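PDB 4KH3: antigen 43 from Escherichia coli, which probably mediates self-association of bacterial cells, clumping them through contacts between its surface-displayed autotransporter passenger domains and so favouring biofilm formation. Local coordinates for residues L466-S476 against Q485-T496; T425-L433 against G448-N456. All coordinates share one frame; numbering follows the deposited sequence.

Interaction 1: residues L466-S476 against Q485-T496; sequences LNEGTLTLNDS and QRGTALKLTGST
Between G469-N474 and T488-T493 the main chains pair as parallel strands, their axes 4.6 Å apart at closest approach. The backbone bonds alternate from L471 N to A489 O, K491 N to L471 O (2.8 Å, almost straight at 171°) and L473 N to K491 O. Toward the N-terminal end G469 N donates to G487 O and A489 N to G469 O; at the other end D475 N donates to T493 O.

Across the contact, side-chain hydrogen bonds gather at the C-terminal ends of the strands. L473 O is gripped twice, by T493 N and by the hydroxyl T496 OG1, which arrive from opposite faces of its carbonyl plane. T496 OG1 also accepts S476 N at 3.1 Å. D475 OD1 receives S495 N at 2.9 Å, nearly in line with its C-O bond, and S495 OG at 3.1 Å from above the carboxylate plane. Both donors come from the type II' turn T493-T496, whose G494 has positive phi, which favours glycine.

Apolar contacts lie on the face of L471, L473, L490 and L492. L471 and L490 lean alike, flank to flank, because both have CG anti to the backbone N (173° and 169°); L490 CD1 comes over L471 O and sits 3.8 Å from L471 CD2. L466 and T488 pass each other head to tail, L466 CG 3.7 Å from T488 CB, while L466 CD2 reaches L490 CB. On the other face T472 OG1 rests against the aliphatic chain of extended K491.

Parallel, in-register pairing of successive coils, here with leucine over leucine at L471/L490 and L473/L492, is characteristic of the parallel beta-helix of the pectate-lyase-like clan; strand 488-493 is outermost on this face at the C-terminal end.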
ATOM      1  N   LEU A 466       7.920  -5.861 -46.064  1.00 40.76           N
ATOM      2  CA  LEU A 466       7.250  -4.604 -45.768  1.00 33.51           C
ATOM      3  C   LEU A 466       5.988  -4.478 -46.606  1.00 37.56           C
ATOM      4  O   LEU A 466       6.037  -3.997 -47.733  1.00 41.81           O
ATOM      5  CB  LEU A 466       8.197  -3.441 -46.049  1.00 36.45           C
ATOM      6  CG  LEU A 466       7.713  -2.021 -45.780  1.00 36.36           C
ATOM      7  CD1 LEU A 466       7.023  -1.950 -44.437  1.00 38.57           C
ATOM      8  CD2 LEU A 466       8.889  -1.063 -45.825  1.00 31.22           C
ATOM      9  N   ASN A 467       4.858  -4.908 -46.049  1.00 35.00           N
ATOM     10  CA  ASN A 467       3.609  -4.978 -46.809  1.00 33.89           C
ATOM     11  C   ASN A 467       2.714  -3.769 -46.658  1.00 38.80           C
ATOM     12  O   ASN A 467       1.991  -3.422 -47.590  1.00 47.96           O
ATOM     13  CB  ASN A 467       2.814  -6.238 -46.453  1.00 35.17           C
ATOM     14  CG  ASN A 467       3.615  -7.504 -46.659  1.00 50.62           C
ATOM     15  OD1 ASN A 467       4.582  -7.521 -47.422  1.00 47.53           O
ATOM     16  ND2 ASN A 467       3.224  -8.575 -45.973  1.00 59.05           N
ATOM     17  N   GLU A 468       2.746  -3.140 -45.484  1.00 40.13           N
ATOM     18  CA  GLU A 468       1.938  -1.948 -45.221  1.00 36.67           C
ATOM     19  C   GLU A 468       2.580  -1.090 -44.138  1.00 37.58           C
ATOM     20  O   GLU A 468       3.302  -1.598 -43.276  1.00 38.45           O
ATOM     21  CB  GLU A 468       0.499  -2.327 -44.844  1.00 34.14           C
ATOM     22  CG  GLU A 468      -0.483  -1.149 -44.806  1.00 34.20           C
ATOM     23  CD  GLU A 468      -0.721  -0.500 -46.181  1.00 56.89           C
ATOM     24  OE1 GLU A 468      -1.167   0.671 -46.210  1.00 53.29           O
ATOM     25  OE2 GLU A 468      -0.477  -1.148 -47.231  1.00 50.57           O
ATOM     26  N   GLY A 469       2.342   0.214 -44.195  1.00 31.25           N
ATOM     27  CA  GLY A 469       2.806   1.101 -43.148  1.00 24.00           C
ATOM     28  C   GLY A 469       4.290   1.361 -43.178  1.00 28.19           C
ATOM     29  O   GLY A 469       4.933   1.152 -44.197  1.00 33.42           O
ATOM     30  N   THR A 470       4.830   1.808 -42.046  1.00 27.62           N
ATOM     31  CA  THR A 470       6.188   2.336 -41.979  1.00 32.23           C
ATOM     32  C   THR A 470       7.180   1.425 -41.255  1.00 38.41           C
ATOM     33  O   THR A 470       6.896   0.904 -40.180  1.00 38.63           O
ATOM     34  CB  THR A 470       6.193   3.692 -41.247  1.00 35.80           C
ATOM     35  OG1 THR A 470       5.370   4.619 -41.962  1.00 39.78           O
ATOM     36  CG2 THR A 470       7.615   4.249 -41.116  1.00 28.58           C
ATOM     37  N   LEU A 471       8.354   1.249 -41.848  1.00 33.10           N
ATOM     38  CA  LEU A 471       9.448   0.576 -41.176  1.00 30.77           C
ATOM     39  C   LEU A 471      10.547   1.590 -40.977  1.00 32.27           C
ATOM     40  O   LEU A 471      11.043   2.173 -41.943  1.00 36.62           O
ATOM     41  CB  LEU A 471       9.966  -0.589 -42.020  1.00 33.76           C
ATOM     42  CG  LEU A 471      11.224  -1.269 -41.480  1.00 34.86           C
ATOM     43  CD1 LEU A 471      10.973  -1.818 -40.085  1.00 32.33           C
ATOM     44  CD2 LEU A 471      11.691  -2.372 -42.413  1.00 31.29           C
ATOM     45  N   THR A 472      10.921   1.824 -39.727  1.00 31.27           N
ATOM     46  CA  THR A 472      11.973   2.789 -39.435  1.00 26.20           C
ATOM     47  C   THR A 472      13.169   2.073 -38.846  1.00 33.22           C
ATOM     48  O   THR A 472      13.046   1.327 -37.876  1.00 34.51           O
ATOM     49  CB  THR A 472      11.486   3.888 -38.476  1.00 30.69           C
ATOM     50  OG1 THR A 472      10.504   4.696 -39.139  1.00 38.30           O
ATOM     51  CG2 THR A 472      12.641   4.768 -38.032  1.00 23.96           C
ATOM     52  N   LEU A 473      14.329   2.279 -39.451  1.00 33.75           N
ATOM     53  CA  LEU A 473      15.533   1.619 -38.990  1.00 29.50           C
ATOM     54  C   LEU A 473      16.472   2.670 -38.435  1.00 35.75           C
ATOM     55  O   LEU A 473      17.184   3.340 -39.180  1.00 39.13           O
ATOM     56  CB  LEU A 473      16.198   0.862 -40.134  1.00 31.30           C
ATOM     57  CG  LEU A 473      15.303  -0.117 -40.884  1.00 29.65           C
ATOM     58  CD1 LEU A 473      16.076  -0.775 -42.013  1.00 32.41           C
ATOM     59  CD2 LEU A 473      14.762  -1.167 -39.943  1.00 32.48           C
ATOM     60  N   ASN A 474      16.460   2.819 -37.117  1.00 37.89           N
ATOM     61  CA  ASN A 474      17.259   3.841 -36.464  1.00 33.63           C
ATOM     62  C   ASN A 474      18.483   3.229 -35.788  1.00 40.73           C
ATOM     63  O   ASN A 474      18.377   2.181 -35.141  1.00 32.79           O
ATOM     64  CB  ASN A 474      16.395   4.615 -35.464  1.00 31.67           C
ATOM     65  CG  ASN A 474      17.176   5.664 -34.711  1.00 40.33           C
ATOM     66  OD1 ASN A 474      17.640   6.646 -35.290  1.00 44.73           O
ATOM     67  ND2 ASN A 474      17.320   5.466 -33.407  1.00 42.44           N
ATOM     68  N   ASP A 475      19.638   3.873 -35.974  1.00 36.86           N
ATOM     69  CA  ASP A 475      20.908   3.442 -35.377  1.00 37.55           C
ATOM     70  C   ASP A 475      21.148   1.926 -35.404  1.00 34.50           C
ATOM     71  O   ASP A 475      21.670   1.361 -34.444  1.00 36.47           O
ATOM     72  CB  ASP A 475      21.015   3.951 -33.935  1.00 31.45           C
ATOM     73  CG  ASP A 475      21.092   5.465 -33.851  1.00 41.74           C
ATOM     74  OD1 ASP A 475      21.504   6.098 -34.844  1.00 41.53           O
ATOM     75  OD2 ASP A 475      20.754   6.027 -32.783  1.00 39.93           O
ATOM     76  N   SER A 476      20.761   1.271 -36.494  1.00 36.62           N
ATOM     77  CA  SER A 476      20.854  -0.189 -36.574  1.00 34.85           C
ATOM     78  C   SER A 476      21.722  -0.707 -37.719  1.00 37.39           C
ATOM     79  O   SER A 476      21.799  -0.106 -38.784  1.00 42.76           O
ATOM     80  CB  SER A 476      19.459  -0.802 -36.691  1.00 33.54           C
ATOM     81  OG  SER A 476      18.667  -0.459 -35.566  1.00 43.44           O
ATOM     82  N   GLN A 485       6.018  -3.194 -50.725  1.00 37.29           N
ATOM     83  CA  GLN A 485       4.844  -3.135 -51.570  1.00 37.99           C
ATOM     84  C   GLN A 485       4.233  -1.758 -51.431  1.00 42.47           C
ATOM     85  O   GLN A 485       4.643  -0.976 -50.569  1.00 37.93           O
ATOM     86  CB  GLN A 485       3.827  -4.171 -51.127  1.00 44.91           C
ATOM     87  CG  GLN A 485       4.322  -5.592 -51.168  1.00 48.67           C
ATOM     88  CD  GLN A 485       3.364  -6.529 -50.483  1.00 63.29           C
ATOM     89  OE1 GLN A 485       3.735  -7.631 -50.082  1.00 78.73           O
ATOM     90  NE2 GLN A 485       2.115  -6.093 -50.337  1.00 65.75           N
ATOM     91  N   ARG A 486       3.245  -1.465 -52.268  1.00 38.99           N
ATOM     92  CA  ARG A 486       2.584  -0.170 -52.217  1.00 39.74           C
ATOM     93  C   ARG A 486       1.934   0.045 -50.848  1.00 43.22           C
ATOM     94  O   ARG A 486       1.554  -0.909 -50.169  1.00 42.08           O
ATOM     95  CB  ARG A 486       1.541  -0.068 -53.326  1.00 40.76           C
ATOM     96  CG  ARG A 486       0.360  -0.998 -53.149  1.00 39.22           C
ATOM     97  CD  ARG A 486      -0.127  -1.539 -54.484  1.00 43.98           C
ATOM     98  NE  ARG A 486      -1.531  -1.935 -54.435  0.80 44.37           N
ATOM     99  CZ  ARG A 486      -2.177  -2.507 -55.446  0.04 53.12           C
ATOM    100  NH1 ARG A 486      -1.531  -2.757 -56.582  1.00 58.16           N
ATOM    101  NH2 ARG A 486      -3.462  -2.833 -55.320  1.00 54.17           N
ATOM    102  N   GLY A 487       1.818   1.301 -50.444  1.00 38.66           N
ATOM    103  CA  GLY A 487       1.222   1.627 -49.166  1.00 31.96           C
ATOM    104  C   GLY A 487       2.233   1.626 -48.037  1.00 37.36           C
ATOM    105  O   GLY A 487       1.853   1.567 -46.875  1.00 37.95           O
ATOM    106  N   THR A 488       3.519   1.708 -48.375  1.00 32.00           N
ATOM    107  CA  THR A 488       4.568   1.629 -47.370  1.00 30.96           C
ATOM    108  C   THR A 488       5.565   2.772 -47.432  1.00 33.43           C
ATOM    109  O   THR A 488       5.619   3.527 -48.399  1.00 38.86           O
ATOM    110  CB  THR A 488       5.377   0.328 -47.489  1.00 37.50           C
ATOM    111  OG1 THR A 488       6.022   0.281 -48.772  1.00 37.09           O
ATOM    112  CG2 THR A 488       4.474  -0.871 -47.329  1.00 29.55           C
ATOM    113  N   ALA A 489       6.359   2.871 -46.374  1.00 29.28           N
ATOM    114  CA  ALA A 489       7.436   3.835 -46.286  1.00 36.02           C
ATOM    115  C   ALA A 489       8.571   3.185 -45.507  1.00 34.02           C
ATOM    116  O   ALA A 489       8.341   2.501 -44.518  1.00 40.54           O
ATOM    117  CB  ALA A 489       6.960   5.102 -45.594  1.00 29.75           C
ATOM    118  N   LEU A 490       9.793   3.375 -45.973  1.00 34.38           N
ATOM    119  CA  LEU A 490      10.945   2.820 -45.298  1.00 31.73           C
ATOM    120  C   LEU A 490      11.874   3.955 -44.951  1.00 33.33           C
ATOM    121  O   LEU A 490      12.313   4.677 -45.837  1.00 37.05           O
ATOM    122  CB  LEU A 490      11.678   1.838 -46.212  1.00 41.01           C
ATOM    123  CG  LEU A 490      13.051   1.412 -45.670  1.00 45.15           C
ATOM    124  CD1 LEU A 490      12.908   0.583 -44.398  1.00 27.68           C
ATOM    125  CD2 LEU A 490      13.862   0.659 -46.711  1.00 38.95           C
ATOM    126  N   LYS A 491      12.179   4.118 -43.667  1.00 35.50           N
ATOM    127  CA  LYS A 491      13.072   5.188 -43.239  1.00 30.37           C
ATOM    128  C   LYS A 491      14.371   4.651 -42.652  1.00 36.07           C
ATOM    129  O   LYS A 491      14.367   3.742 -41.824  1.00 40.04           O
ATOM    130  CB  LYS A 491      12.377   6.090 -42.216  1.00 36.90           C
ATOM    131  CG  LYS A 491      11.125   6.769 -42.733  1.00 36.01           C
ATOM    132  CD  LYS A 491      10.409   7.554 -41.640  1.00 31.70           C
ATOM    133  CE  LYS A 491       9.067   8.063 -42.159  1.00 55.19           C
ATOM    134  NZ  LYS A 491       8.196   8.618 -41.085  1.00 66.44           N
ATOM    135  N   LEU A 492      15.484   5.229 -43.080  1.00 36.65           N
ATOM    136  CA  LEU A 492      16.781   4.912 -42.505  1.00 28.79           C
ATOM    137  C   LEU A 492      17.310   6.137 -41.772  1.00 39.05           C
ATOM    138  O   LEU A 492      17.677   7.134 -42.392  1.00 44.03           O
ATOM    139  CB  LEU A 492      17.759   4.481 -43.601  1.00 37.80           C
ATOM    140  CG  LEU A 492      17.691   3.030 -44.105  1.00 43.98           C
ATOM    141  CD1 LEU A 492      16.348   2.681 -44.746  1.00 28.61           C
ATOM    142  CD2 LEU A 492      18.836   2.756 -45.069  1.00 35.17           C
ATOM    143  N   THR A 493      17.334   6.080 -40.448  1.00 37.96           N
ATOM    144  CA  THR A 493      17.743   7.238 -39.668  1.00 35.39           C
ATOM    145  C   THR A 493      18.942   6.942 -38.777  1.00 37.29           C
ATOM    146  O   THR A 493      19.264   5.789 -38.496  1.00 40.81           O
ATOM    147  CB  THR A 493      16.592   7.755 -38.796  1.00 38.71           C
ATOM    148  OG1 THR A 493      16.249   6.764 -37.819  1.00 33.57           O
ATOM    149  CG2 THR A 493      15.370   8.053 -39.647  1.00 27.49           C
ATOM    150  N   GLY A 494      19.599   8.001 -38.328  1.00 38.14           N
ATOM    151  CA  GLY A 494      20.775   7.860 -37.496  1.00 41.71           C
ATOM    152  C   GLY A 494      21.949   7.203 -38.196  1.00 40.83           C
ATOM    153  O   GLY A 494      22.269   7.527 -39.339  1.00 50.76           O
ATOM    154  N   SER A 495      22.585   6.266 -37.499  1.00 44.90           N
ATOM    155  CA  SER A 495      23.815   5.642 -37.961  1.00 42.98           C
ATOM    156  C   SER A 495      23.550   4.317 -38.661  1.00 41.35           C
ATOM    157  O   SER A 495      24.449   3.492 -38.802  1.00 43.48           O
ATOM    158  CB  SER A 495      24.761   5.428 -36.780  1.00 38.97           C
ATOM    159  OG  SER A 495      24.110   4.740 -35.722  1.00 49.82           O
ATOM    160  N   THR A 496      22.313   4.123 -39.102  1.00 39.32           N
ATOM    161  CA  THR A 496      21.911   2.882 -39.746  1.00 34.24           C
ATOM    162  C   THR A 496      22.727   2.540 -40.994  1.00 50.25           C
ATOM    163  O   THR A 496      22.972   3.392 -41.846  1.00 54.05           O
ATOM    164  CB  THR A 496      20.430   2.932 -40.123  1.00 30.34           C
ATOM    165  OG1 THR A 496      19.650   2.875 -38.931  1.00 37.08           O
ATOM    166  CG2 THR A 496      20.056   1.764 -41.010  1.00 31.12           C
TER

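Interaction 2: residues T425-L433 against G448-N456; sequences TIREGDALL and GSGTLTVSN
I426 and L452 meet at about a right angle, methyl against methyl, with I426 CD1 3.7 Å from L452 CD2. The other branch of L452, CD1, lies 3.9 Å from A431 CB, so the forked leucine touches both residues. With CG anti to the backbone N (chi1 170°) the side chain leans along its strand, and the bend at chi2 turns CD1 across toward A431 while CD2 faces I426. Further along the same face L433 and V454 form a looser pair, with L433 CD2 4.3 Å from V454 CG2.

On the opposite face L432 lies aslant T453, its CD1 being 3.7 Å from T453 CG2 and also close to T453 O; the same methyl faces S455 CB more distantly.

D430 brings its carboxylate to the main chain of the other strand. T451 N donates to D430 OD1 at 2.8 Å in a fairly straight bond (162°), coming from above the carboxylate plane, 44° out of it. This side-chain bond stands just ahead of the regular parallel pattern, which then runs from A431 N to T451 O, T453 N to A431 O, L433 N to T453 O and S455 N to L433 O. Before D430 the chains are joined by a water that donates to G429 O at 2.9 Å and accepts G450 N at 2.8 Å; directly between them, G450 CA-H points at G429 O.

Strand 431-434 thus lies between 410-414 and 451-455, and the latter has 469-474 on its other side, where T451, L452, V454 and S455 touch T470, L471, L473 and N474. I426, on strand 423-426, and A431 pack on L406 of strand 403-407; I426 also meets K446 of strand 443-446, while L452 touches V444 and K446.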
ATOM      1  N   THR A 425       6.245 -10.954 -36.730  1.00 33.45           N
ATOM      2  CA  THR A 425       5.207 -10.254 -37.477  1.00 37.00           C
ATOM      3  C   THR A 425       4.552  -9.112 -36.705  1.00 40.39           C
ATOM      4  O   THR A 425       4.203  -9.250 -35.532  1.00 36.22           O
ATOM      5  CB  THR A 425       4.114 -11.226 -38.014  1.00 33.42           C
ATOM      6  OG1 THR A 425       3.161 -10.493 -38.788  1.00 34.44           O
ATOM      7  CG2 THR A 425       3.380 -11.909 -36.882  1.00 32.35           C
ATOM      8  N   ILE A 426       4.399  -7.983 -37.391  1.00 36.32           N
ATOM      9  CA  ILE A 426       3.691  -6.827 -36.865  1.00 31.56           C
ATOM     10  C   ILE A 426       2.468  -6.602 -37.742  1.00 32.60           C
ATOM     11  O   ILE A 426       2.592  -6.367 -38.940  1.00 36.65           O
ATOM     12  CB  ILE A 426       4.577  -5.567 -36.874  1.00 32.32           C
ATOM     13  CG1 ILE A 426       5.676  -5.680 -35.816  1.00 24.12           C
ATOM     14  CG2 ILE A 426       3.731  -4.309 -36.622  1.00 24.91           C
ATOM     15  CD1 ILE A 426       6.830  -6.580 -36.176  1.00 29.64           C
ATOM     16  N   ARG A 427       1.285  -6.686 -37.156  1.00 36.03           N
ATOM     17  CA  ARG A 427       0.073  -6.692 -37.955  1.00 35.55           C
ATOM     18  C   ARG A 427      -0.860  -5.504 -37.707  1.00 41.36           C
ATOM     19  O   ARG A 427      -1.781  -5.252 -38.491  1.00 42.89           O
ATOM     20  CB  ARG A 427      -0.675  -7.997 -37.714  1.00 37.03           C
ATOM     21  CG  ARG A 427       0.176  -9.227 -37.976  1.00 52.32           C
ATOM     22  CD  ARG A 427      -0.625 -10.509 -37.809  1.00 60.61           C
ATOM     23  NE  ARG A 427      -1.834 -10.496 -38.627  1.00 71.29           N
ATOM     24  CZ  ARG A 427      -3.013 -10.949 -38.216  1.00 85.58           C
ATOM     25  NH1 ARG A 427      -3.142 -11.459 -36.998  1.00 93.39           N
ATOM     26  NH2 ARG A 427      -4.065 -10.894 -39.023  1.00 87.81           N
ATOM     27  N   GLU A 428      -0.612  -4.763 -36.634  1.00 32.97           N
ATOM     28  CA  GLU A 428      -1.588  -3.797 -36.137  1.00 36.97           C
ATOM     29  C   GLU A 428      -0.921  -2.842 -35.146  1.00 34.82           C
ATOM     30  O   GLU A 428      -0.236  -3.277 -34.228  1.00 34.13           O
ATOM     31  CB  GLU A 428      -2.723  -4.565 -35.458  1.00 42.01           C
ATOM     32  CG  GLU A 428      -3.919  -3.747 -35.023  1.00 53.11           C
ATOM     33  CD  GLU A 428      -4.949  -4.600 -34.292  1.00 71.70           C
ATOM     34  OE1 GLU A 428      -4.784  -5.842 -34.270  1.00 69.12           O
ATOM     35  OE2 GLU A 428      -5.919  -4.035 -33.737  1.00 81.29           O
ATOM     36  N   GLY A 429      -1.105  -1.540 -35.340  1.00 32.77           N
ATOM     37  CA  GLY A 429      -0.464  -0.542 -34.500  1.00 26.42           C
ATOM     38  C   GLY A 429       1.051  -0.466 -34.640  1.00 32.63           C
ATOM     39  O   GLY A 429       1.623  -0.833 -35.662  1.00 30.55           O
ATOM     40  N   ASP A 430       1.705   0.032 -33.601  1.00 32.37           N
ATOM     41  CA  ASP A 430       3.136   0.273 -33.646  1.00 28.97           C
ATOM     42  C   ASP A 430       3.876  -0.828 -32.912  1.00 36.18           C
ATOM     43  O   ASP A 430       3.289  -1.545 -32.105  1.00 36.71           O
ATOM     44  CB  ASP A 430       3.464   1.604 -32.965  1.00 33.06           C
ATOM     45  CG  ASP A 430       3.005   2.812 -33.765  1.00 30.49           C
ATOM     46  OD1 ASP A 430       2.545   2.657 -34.919  1.00 32.48           O
ATOM     47  OD2 ASP A 430       3.134   3.933 -33.234  1.00 40.05           O
ATOM     48  N   ALA A 431       5.172  -0.944 -33.175  1.00 31.24           N
ATOM     49  CA  ALA A 431       6.009  -1.883 -32.449  1.00 25.42           C
ATOM     50  C   ALA A 431       7.431  -1.347 -32.355  1.00 30.70           C
ATOM     51  O   ALA A 431       7.873  -0.598 -33.222  1.00 31.81           O
ATOM     52  CB  ALA A 431       5.985  -3.252 -33.121  1.00 24.29           C
ATOM     53  N   LEU A 432       8.139  -1.713 -31.293  1.00 33.35           N
ATOM     54  CA  LEU A 432       9.532  -1.309 -31.132  1.00 32.95           C
ATOM     55  C   LEU A 432      10.392  -2.534 -30.879  1.00 33.02           C
ATOM     56  O   LEU A 432      10.132  -3.300 -29.959  1.00 33.62           O
ATOM     57  CB  LEU A 432       9.694  -0.319 -29.970  1.00 22.61           C
ATOM     58  CG  LEU A 432      11.128   0.145 -29.682  1.00 32.90           C
ATOM     59  CD1 LEU A 432      11.696   0.850 -30.893  1.00 32.88           C
ATOM     60  CD2 LEU A 432      11.219   1.063 -28.449  1.00 29.95           C
ATOM     61  N   LEU A 433      11.404  -2.722 -31.717  1.00 29.09           N
ATOM     62  CA  LEU A 433      12.424  -3.727 -31.478  1.00 26.78           C
ATOM     63  C   LEU A 433      13.690  -2.950 -31.234  1.00 33.98           C
ATOM     64  O   LEU A 433      14.088  -2.142 -32.067  1.00 38.88           O
ATOM     65  CB  LEU A 433      12.592  -4.632 -32.691  1.00 31.50           C
ATOM     66  CG  LEU A 433      13.877  -5.451 -32.797  1.00 31.21           C
ATOM     67  CD1 LEU A 433      13.973  -6.462 -31.687  1.00 37.26           C
ATOM     68  CD2 LEU A 433      13.929  -6.150 -34.141  1.00 40.52           C
ATOM     69  N   GLY A 448      -0.474  -3.656 -41.552  1.00 30.99           N
ATOM     70  CA  GLY A 448      -1.163  -2.607 -40.820  1.00 30.48           C
ATOM     71  C   GLY A 448      -0.524  -1.242 -41.046  1.00 36.70           C
ATOM     72  O   GLY A 448       0.602  -1.137 -41.552  1.00 31.94           O
ATOM     73  N   SER A 449      -1.237  -0.192 -40.649  1.00 39.11           N
ATOM     74  CA  SER A 449      -0.812   1.181 -40.918  1.00 33.44           C
ATOM     75  C   SER A 449       0.188   1.741 -39.897  1.00 35.41           C
ATOM     76  O   SER A 449       0.643   2.882 -40.015  1.00 37.26           O
ATOM     77  CB  SER A 449      -2.036   2.093 -41.007  1.00 36.86           C
ATOM     78  OG  SER A 449      -2.789   2.056 -39.802  1.00 44.48           O
ATOM     79  N   GLY A 450       0.538   0.938 -38.901  1.00 35.47           N
ATOM     80  CA  GLY A 450       1.431   1.392 -37.855  1.00 26.01           C
ATOM     81  C   GLY A 450       2.885   1.459 -38.281  1.00 29.46           C
ATOM     82  O   GLY A 450       3.227   1.234 -39.437  1.00 32.91           O
ATOM     83  N   THR A 451       3.751   1.766 -37.327  1.00 34.62           N
ATOM     84  CA  THR A 451       5.167   1.879 -37.600  1.00 31.73           C
ATOM     85  C   THR A 451       5.958   0.866 -36.787  1.00 37.14           C
ATOM     86  O   THR A 451       5.815   0.790 -35.569  1.00 34.14           O
ATOM     87  CB  THR A 451       5.672   3.283 -37.260  1.00 32.21           C
ATOM     88  OG1 THR A 451       4.979   4.237 -38.069  1.00 32.52           O
ATOM     89  CG2 THR A 451       7.169   3.392 -37.497  1.00 25.80           C
ATOM     90  N   LEU A 452       6.781   0.080 -37.474  1.00 32.26           N
ATOM     91  CA  LEU A 452       7.749  -0.765 -36.808  1.00 28.47           C
ATOM     92  C   LEU A 452       9.052  -0.009 -36.747  1.00 26.53           C
ATOM     93  O   LEU A 452       9.647   0.285 -37.772  1.00 37.48           O
ATOM     94  CB  LEU A 452       7.946  -2.078 -37.564  1.00 26.53           C
ATOM     95  CG  LEU A 452       9.107  -2.966 -37.101  1.00 28.38           C
ATOM     96  CD1 LEU A 452       9.021  -3.256 -35.616  1.00 28.99           C
ATOM     97  CD2 LEU A 452       9.115  -4.267 -37.887  1.00 30.43           C
ATOM     98  N   THR A 453       9.481   0.328 -35.540  1.00 30.97           N
ATOM     99  CA  THR A 453      10.771   0.961 -35.341  1.00 28.03           C
ATOM    100  C   THR A 453      11.778  -0.085 -34.901  1.00 34.83           C
ATOM    101  O   THR A 453      11.534  -0.833 -33.961  1.00 36.57           O
ATOM    102  CB  THR A 453      10.726   2.036 -34.230  1.00 34.68           C
ATOM    103  OG1 THR A 453       9.759   3.043 -34.553  1.00 33.76           O
ATOM    104  CG2 THR A 453      12.114   2.679 -34.042  1.00 26.32           C
ATOM    105  N   VAL A 454      12.910  -0.135 -35.587  1.00 33.86           N
ATOM    106  CA  VAL A 454      14.034  -0.930 -35.134  1.00 33.23           C
ATOM    107  C   VAL A 454      15.106   0.046 -34.664  1.00 36.34           C
ATOM    108  O   VAL A 454      15.577   0.871 -35.441  1.00 41.13           O
ATOM    109  CB  VAL A 454      14.583  -1.805 -36.266  1.00 32.18           C
ATOM    110  CG1 VAL A 454      15.793  -2.589 -35.795  1.00 31.54           C
ATOM    111  CG2 VAL A 454      13.500  -2.735 -36.778  1.00 24.88           C
ATOM    112  N   SER A 455      15.478  -0.028 -33.390  1.00 35.66           N
ATOM    113  CA  SER A 455      16.415   0.943 -32.832  1.00 34.57           C
ATOM    114  C   SER A 455      17.614   0.311 -32.130  1.00 41.77           C
ATOM    115  O   SER A 455      17.456  -0.448 -31.174  1.00 43.81           O
ATOM    116  CB  SER A 455      15.692   1.891 -31.871  1.00 35.60           C
ATOM    117  OG  SER A 455      16.613   2.731 -31.195  1.00 42.65           O
ATOM    118  N   ASN A 456      18.809   0.641 -32.614  1.00 38.82           N
ATOM    119  CA  ASN A 456      20.051   0.203 -31.990  1.00 40.34           C
ATOM    120  C   ASN A 456      20.126  -1.321 -31.861  1.00 38.09           C
ATOM    121  O   ASN A 456      20.428  -1.863 -30.807  1.00 40.20           O
ATOM    122  CB  ASN A 456      20.246   0.895 -30.637  1.00 44.90           C
ATOM    123  CG  ASN A 456      21.631   0.649 -30.043  1.00 71.21           C
ATOM    124  OD1 ASN A 456      22.589   0.348 -30.762  1.00 65.25           O
ATOM    125  ND2 ASN A 456      21.737   0.768 -28.722  1.00 68.81           N
TER
HETATM  126  O   HOH W   1       0.695  -1.736 -38.248  1.00 35.01           O

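In the fold
Interactions 1 and 2 belong to consecutive coils of the beta-helix, with strand 451-455 adjoining 469-474: T472 O and V454 N, and N474 N and V454 O, are probably hydrogen-bonded. Both use parallel backbone pairing, with aliphatic side chains stacked on one face. Interaction 2 is the more enclosed: I426, A431, L433, L452 and V454 are all buried, and its polar supplement is one carboxylate and a bridging water ahead of the strands. Interaction 1, farther from the chain centre, is a surface contact: L466, L471 and L473 are buried, but the outermost strand has K491 and L492 exposed; its extra hydrogen bonds come from hydroxyls and an aspartate clustered at the turn after the strands.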